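PDB 2Y2W: intracellular exo-alpha-(1->5)-L-arabinofuranosidase from Bifidobacterium longum, which hydrolyses terminal alpha-(1->5)-arabinofuranosyl bonds in plant arabinans and also acts on wheat arabinoxylan, releasing arabinose from the non-reducing ends. Local coordinates for residues D151-S156 with T161-A166; V281-Y286 with A315-A320. All blocks are in the same frame, centred on the assembly; numbering follows the deposited sequence.

Contact 1 of 2, residues D151-S156 with T161-A166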
loop_
_atom_site.group_PDB
_atom_site.type_symbol
_atom_site.label_atom_id
_atom_site.label_comp_id
_atom_site.label_asym_id
_atom_site.label_seq_id
_atom_site.Cartn_x
_atom_site.Cartn_y
_atom_site.Cartn_z
ATOM N N ASP D 151 -13.486 11.857 23.358
ATOM C CA ASP D 151 -13.242 12.879 24.372
ATOM C C ASP D 151 -13.125 14.272 23.768
ATOM O O ASP D 151 -13.682 15.232 24.309
ATOM C CB ASP D 151 -11.988 12.537 25.184
ATOM C CG ASP D 151 -12.112 11.215 25.926
ATOM O OD1 ASP D 151 -12.973 11.106 26.826
ATOM O OD2 ASP D 151 -11.343 10.283 25.610
ATOM N N PHE D 152 -12.409 14.386 22.649
ATOM C CA PHE D 152 -12.262 15.675 21.978
ATOM C C PHE D 152 -13.593 16.186 21.426
ATOM O O PHE D 152 -13.803 17.398 21.331
ATOM C CB PHE D 152 -11.198 15.637 20.876
ATOM C CG PHE D 152 -10.857 16.997 20.329
ATOM C CD1 PHE D 152 -9.991 17.838 21.017
ATOM C CD2 PHE D 152 -11.428 17.448 19.144
ATOM C CE1 PHE D 152 -9.688 19.101 20.523
ATOM C CE2 PHE D 152 -11.132 18.709 18.647
ATOM C CZ PHE D 152 -10.260 19.534 19.335
ATOM N N TYR D 153 -14.481 15.260 21.065
ATOM C CA TYR D 153 -15.851 15.609 20.699
ATOM C C TYR D 153 -16.561 16.296 21.868
ATOM O O TYR D 153 -17.198 17.335 21.692
ATOM C CB TYR D 153 -16.648 14.377 20.256
ATOM C CG TYR D 153 -18.126 14.656 20.108
ATOM C CD1 TYR D 153 -18.613 15.360 19.005
ATOM C CD2 TYR D 153 -19.034 14.245 21.083
ATOM C CE1 TYR D 153 -19.970 15.632 18.869
ATOM C CE2 TYR D 153 -20.391 14.516 20.959
ATOM C CZ TYR D 153 -20.851 15.207 19.848
ATOM O OH TYR D 153 -22.192 15.482 19.719
ATOM N N ARG D 154 -16.447 15.699 23.052
ATOM C CA ARG D 154 -17.026 16.262 24.263
ATOM C C ARG D 154 -16.430 17.631 24.576
ATOM O O ARG D 154 -17.149 18.547 24.982
ATOM C CB ARG D 154 -16.854 15.304 25.445
ATOM C CG ARG D 154 -17.846 14.145 25.440
ATOM C CD ARG D 154 -17.720 13.291 26.693
ATOM N NE ARG D 154 -16.650 12.300 26.586
ATOM C CZ ARG D 154 -16.836 11.026 26.247
ATOM N NH1 ARG D 154 -18.055 10.571 25.978
ATOM N NH2 ARG D 154 -15.799 10.202 26.179
ATOM N N TRP D 155 -15.120 17.768 24.365
ATOM C CA TRP D 155 -14.441 19.048 24.554
ATOM C C TRP D 155 -14.979 20.099 23.584
ATOM O O TRP D 155 -15.244 21.239 23.977
ATOM C CB TRP D 155 -12.924 18.901 24.393
ATOM C CG TRP D 155 -12.172 20.152 24.746
ATOM C CD1 TRP D 155 -11.673 20.487 25.971
ATOM C CD2 TRP D 155 -11.850 21.238 23.870
ATOM N NE1 TRP D 155 -11.057 21.711 25.912
ATOM C CE2 TRP D 155 -11.150 22.197 24.635
ATOM C CE3 TRP D 155 -12.081 21.494 22.510
ATOM C CZ2 TRP D 155 -10.676 23.397 24.087
ATOM C CZ3 TRP D 155 -11.613 22.685 21.967
ATOM C CH2 TRP D 155 -10.917 23.623 22.756
ATOM N N SER D 156 -15.144 19.701 22.325
ATOM C CA SER D 156 -15.650 20.590 21.284
ATOM C C SER D 156 -17.110 20.980 21.493
ATOM O O SER D 156 -17.525 22.069 21.094
ATOM C CB SER D 156 -15.463 19.952 19.911
ATOM O OG SER D 156 -14.097 19.643 19.685
ATOM N N THR D 161 -17.034 24.715 19.527
ATOM C CA THR D 161 -16.199 24.742 18.331
ATOM C C THR D 161 -16.499 23.567 17.414
ATOM O O THR D 161 -16.840 22.480 17.875
ATOM C CB THR D 161 -14.689 24.720 18.682
ATOM O OG1 THR D 161 -14.428 23.671 19.625
ATOM C CG2 THR D 161 -14.246 26.048 19.278
ATOM N N GLU D 162 -16.368 23.808 16.112
ATOM C CA GLU D 162 -16.445 22.777 15.083
ATOM C C GLU D 162 -15.157 21.947 15.102
ATOM O O GLU D 162 -14.100 22.448 15.494
ATOM C CB GLU D 162 -16.615 23.459 13.726
ATOM C CG GLU D 162 -16.871 22.546 12.532
ATOM C CD GLU D 162 -16.951 23.317 11.219
ATOM O OE1 GLU D 162 -16.931 24.570 11.249
ATOM O OE2 GLU D 162 -17.034 22.670 10.152
ATOM N N ILE D 163 -15.251 20.685 14.685
ATOM C CA ILE D 163 -14.084 19.796 14.613
ATOM C C ILE D 163 -13.591 19.627 13.180
ATOM O O ILE D 163 -14.380 19.375 12.269
ATOM C CB ILE D 163 -14.370 18.393 15.214
ATOM C CG1 ILE D 163 -14.770 18.508 16.686
ATOM C CG2 ILE D 163 -13.152 17.475 15.060
ATOM C CD1 ILE D 163 -15.300 17.225 17.285
ATOM N N MET D 164 -12.283 19.774 12.996
ATOM C CA MET D 164 -11.633 19.485 11.726
ATOM C C MET D 164 -10.763 18.236 11.901
ATOM O O MET D 164 -9.643 18.307 12.413
ATOM C CB MET D 164 -10.802 20.684 11.269
ATOM C CG MET D 164 -10.425 20.657 9.798
ATOM S SD MET D 164 -9.047 21.756 9.419
ATOM C CE MET D 164 -9.785 23.371 9.672
ATOM N N LEU D 165 -11.295 17.090 11.486
ATOM C CA LEU D 165 -10.668 15.807 11.792
ATOM C C LEU D 165 -9.679 15.359 10.728
ATOM O O LEU D 165 -10.027 15.230 9.557
ATOM C CB LEU D 165 -11.728 14.726 12.034
ATOM C CG LEU D 165 -11.307 13.422 12.720
ATOM C CD1 LEU D 165 -10.462 13.668 13.965
ATOM C CD2 LEU D 165 -12.537 12.603 13.073
ATOM N N ALA D 166 -8.441 15.129 11.154
ATOM C CA ALA D 166 -7.393 14.632 10.277
ATOM C C ALA D 166 -7.252 13.124 10.440
ATOM O O ALA D 166 -7.280 12.609 11.563
ATOM C CB ALA D 166 -6.083 15.323 10.581
HETATM O O HOH W 1 -13.233 21.733 18.182
#

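Contact 2 of 2, residues V281-Y286 with A315-A320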
loop_
_atom_site.group_PDB
_atom_site.type_symbol
_atom_site.label_atom_id
_atom_site.label_comp_id
_atom_site.label_asym_id
_atom_site.label_seq_id
_atom_site.Cartn_x
_atom_site.Cartn_y
_atom_site.Cartn_z
ATOM N N VAL D 281 -7.442 22.990 -0.319
ATOM C CA VAL D 281 -6.027 22.645 -0.368
ATOM C C VAL D 281 -5.355 23.350 0.812
ATOM O O VAL D 281 -5.632 24.519 1.082
ATOM C CB VAL D 281 -5.380 23.006 -1.739
ATOM C CG1 VAL D 281 -5.552 24.491 -2.077
ATOM C CG2 VAL D 281 -3.912 22.588 -1.784
ATOM N N SER D 282 -4.496 22.628 1.527
ATOM C CA SER D 282 -3.905 23.136 2.763
ATOM C C SER D 282 -2.628 23.928 2.516
ATOM O O SER D 282 -1.820 23.567 1.663
ATOM C CB SER D 282 -3.624 21.993 3.743
ATOM O OG SER D 282 -2.430 21.310 3.402
ATOM N N CYS D 283 -2.460 25.006 3.276
ATOM C CA CYS D 283 -1.240 25.800 3.252
ATOM C C CYS D 283 -0.660 25.892 4.654
ATOM O O CYS D 283 -1.390 26.108 5.627
ATOM C CB CYS D 283 -1.516 27.204 2.719
ATOM S SG CYS D 283 -2.136 27.257 1.034
ATOM N N HIS D 284 0.656 25.723 4.747
ATOM C CA HIS D 284 1.363 25.785 6.021
ATOM C C HIS D 284 2.433 26.871 5.985
ATOM O O HIS D 284 3.277 26.891 5.088
ATOM C CB HIS D 284 1.975 24.421 6.358
ATOM C CG HIS D 284 0.959 23.355 6.641
ATOM N ND1 HIS D 284 1.159 22.371 7.585
ATOM C CD2 HIS D 284 -0.267 23.125 6.114
ATOM C CE1 HIS D 284 0.104 21.578 7.620
ATOM N NE2 HIS D 284 -0.777 22.015 6.739
ATOM N N ALA D 285 2.390 27.780 6.957
ATOM C CA ALA D 285 3.306 28.919 6.984
ATOM C C ALA D 285 3.743 29.302 8.396
ATOM O O ALA D 285 2.974 29.897 9.155
ATOM C CB ALA D 285 2.683 30.118 6.270
ATOM N N TYR D 286 4.981 28.954 8.736
ATOM C CA TYR D 286 5.577 29.325 10.019
ATOM C C TYR D 286 6.668 30.379 9.827
ATOM O O TYR D 286 7.397 30.354 8.829
ATOM C CB TYR D 286 6.165 28.099 10.724
ATOM C CG TYR D 286 5.151 27.101 11.246
ATOM C CD1 TYR D 286 4.434 27.350 12.418
ATOM C CD2 TYR D 286 4.929 25.895 10.582
ATOM C CE1 TYR D 286 3.512 26.429 12.906
ATOM C CE2 TYR D 286 4.010 24.966 11.063
ATOM C CZ TYR D 286 3.307 25.241 12.224
ATOM O OH TYR D 286 2.398 24.325 12.702
ATOM N N ALA D 315 -0.916 33.575 -3.526
ATOM C CA ALA D 315 -0.957 33.767 -4.978
ATOM C C ALA D 315 -0.584 32.500 -5.746
ATOM O O ALA D 315 -1.269 32.126 -6.698
ATOM C CB ALA D 315 -0.054 34.928 -5.390
ATOM N N THR D 316 0.489 31.842 -5.310
ATOM C CA THR D 316 1.034 30.668 -5.992
ATOM C C THR D 316 0.134 29.439 -5.849
ATOM O O THR D 316 -0.079 28.703 -6.819
ATOM C CB THR D 316 2.460 30.332 -5.486
ATOM O OG1 THR D 316 3.229 31.533 -5.384
ATOM C CG2 THR D 316 3.165 29.370 -6.433
ATOM N N VAL D 317 -0.387 29.222 -4.644
ATOM C CA VAL D 317 -1.267 28.081 -4.381
ATOM C C VAL D 317 -2.605 28.248 -5.106
ATOM O O VAL D 317 -3.124 27.291 -5.686
ATOM C CB VAL D 317 -1.467 27.846 -2.862
ATOM C CG1 VAL D 317 -2.518 26.771 -2.604
ATOM C CG2 VAL D 317 -0.151 27.450 -2.215
ATOM N N SER D 318 -3.141 29.467 -5.083
ATOM C CA SER D 318 -4.373 29.796 -5.801
ATOM C C SER D 318 -4.246 29.518 -7.295
ATOM O O SER D 318 -5.135 28.911 -7.898
ATOM C CB SER D 318 -4.751 31.260 -5.579
ATOM O OG SER D 318 -4.922 31.533 -4.200
ATOM N N ASP D 319 -3.134 29.959 -7.880
ATOM C CA ASP D 319 -2.854 29.748 -9.297
ATOM C C ASP D 319 -2.769 28.257 -9.619
ATOM O O ASP D 319 -3.245 27.808 -10.667
ATOM C CB ASP D 319 -1.558 30.464 -9.682
ATOM C CG ASP D 319 -1.229 30.328 -11.156
ATOM O OD1 ASP D 319 -2.030 30.795 -11.999
ATOM O OD2 ASP D 319 -0.160 29.761 -11.469
ATOM N N ALA D 320 -2.163 27.501 -8.705
ATOM C CA ALA D 320 -2.084 26.045 -8.805
ATOM C C ALA D 320 -3.468 25.406 -8.693
ATOM O O ALA D 320 -3.782 24.462 -9.422
ATOM C CB ALA D 320 -1.150 25.494 -7.738
#

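Contact 1 of 2, residues D151-S156 with T161-A166
Helix 151-156 and strand 162-166 run nearly antiparallel, at 148° with axes 8.8 Å apart, and where the chain turns back Thr161 N gives a weak hydrogen bond to Ser156 O. Ile163 points from the strand into the helix and carries most of the apolar contact. Its CG1, set beside the backbone N (chi1 -60°), comes within 3.3 Å of Ser156 OG and 4.1 Å of Phe152 CE2. Ile163 CD1 meets the edge of the Tyr153 ring, 4.2 Å from Tyr153 CD1, the two side chains crossing at about a right angle. Phe152 also stacks on Tyr110, and the hydroxyl of Tyr153 bonds Glu203. Ser156 OG turns back to donate to Phe152 O at 2.8 Å, from the face of that carbonyl opposite the one used by Ser156 N. It also accepts from a water that donates to Glu162 O; the water oxygen lies 2.7 Å from Thr161 OG1, to which it is hydrogen-bonded. An alanine in place of Ser156 would leave this water one acceptor short and is likely to let it shift from its site. At this helix-to-strand return of the (beta/alpha)8 barrel, one water thus links Ser156 OG, Thr161 OG1 and Glu162 O beside an apolar seam centred on Ile163.

Contact 2 of 2, residues V281-Y286 with A315-A320
This is a small, purely apolar contact between a barrel strand and a helix packed outside it: strand 281-286 belongs to the closed eight-stranded parallel barrel, and helix 315-320 is part of the long helix 307-327 that follows it in the chain. Only 116 Å² is buried, and one helix residue, Val317, carries its side of the contact. Its CB points at the strand, toward Val281 and Cys283, two residues apart on the outward-facing side. Cys283 SG sits over the fork of Val317, 3.7 Å from Val317 CG1 and 3.8 Å from Val317 CG2. Val317 CG1, anti to its own backbone N at chi1 173°, serves both strand residues, for it also lies 3.8 Å from Val281 CG1. The two valine side chains lie alongside one another, running opposite ways. Cys283 SG is turned beside its backbone N, chi1 -61°, which brings it over the branched end of Val317. Helix 265-274 also borders the contact, Glu267 touching both Val281 and Val317 and Leu271 touching Val281, while Phe338 of the next strand lies against Cys283. Two other residues of the strand serve the catalytic side: His284 ND1 hydrogen-bonds Glu215, the probable proton donor/acceptor, and Tyr286 OH bonds Glu340, the probable nucleophile, with its ring edge-to-face with Trp344. Tyr286 is itself assigned to arabinofuranose binding by similarity. The strand therefore has two chemistries. Val281 and Cys283 meet the helix through methyls and a thiol, an interface held by shape and exclusion of water with no directional bond between the two segments, while the polar groups of His284 and Tyr286 reach the catalytic carboxylates.

How the contacts relate
Going from the N terminus, contact 1 comes first and closes a tight return: the last turn of helix 149-159 and a short turn lead into strand 162-167, the third strand of the barrel. Contact 2 opens later, on the sixth strand, 280-287, and closes a longer loop of 28 residues that takes in helix 297-304 and the start of helix 307-327. The contacts are in series, neither nesting nor crossing. Both reach the same parallel barrel, yet their centres are 25 Å apart and they do not touch. Contact 1 joins a helix to the strand after it; contact 2 joins a strand to a helix after it. Together they fasten outer helices to separate parts of the barrel wall.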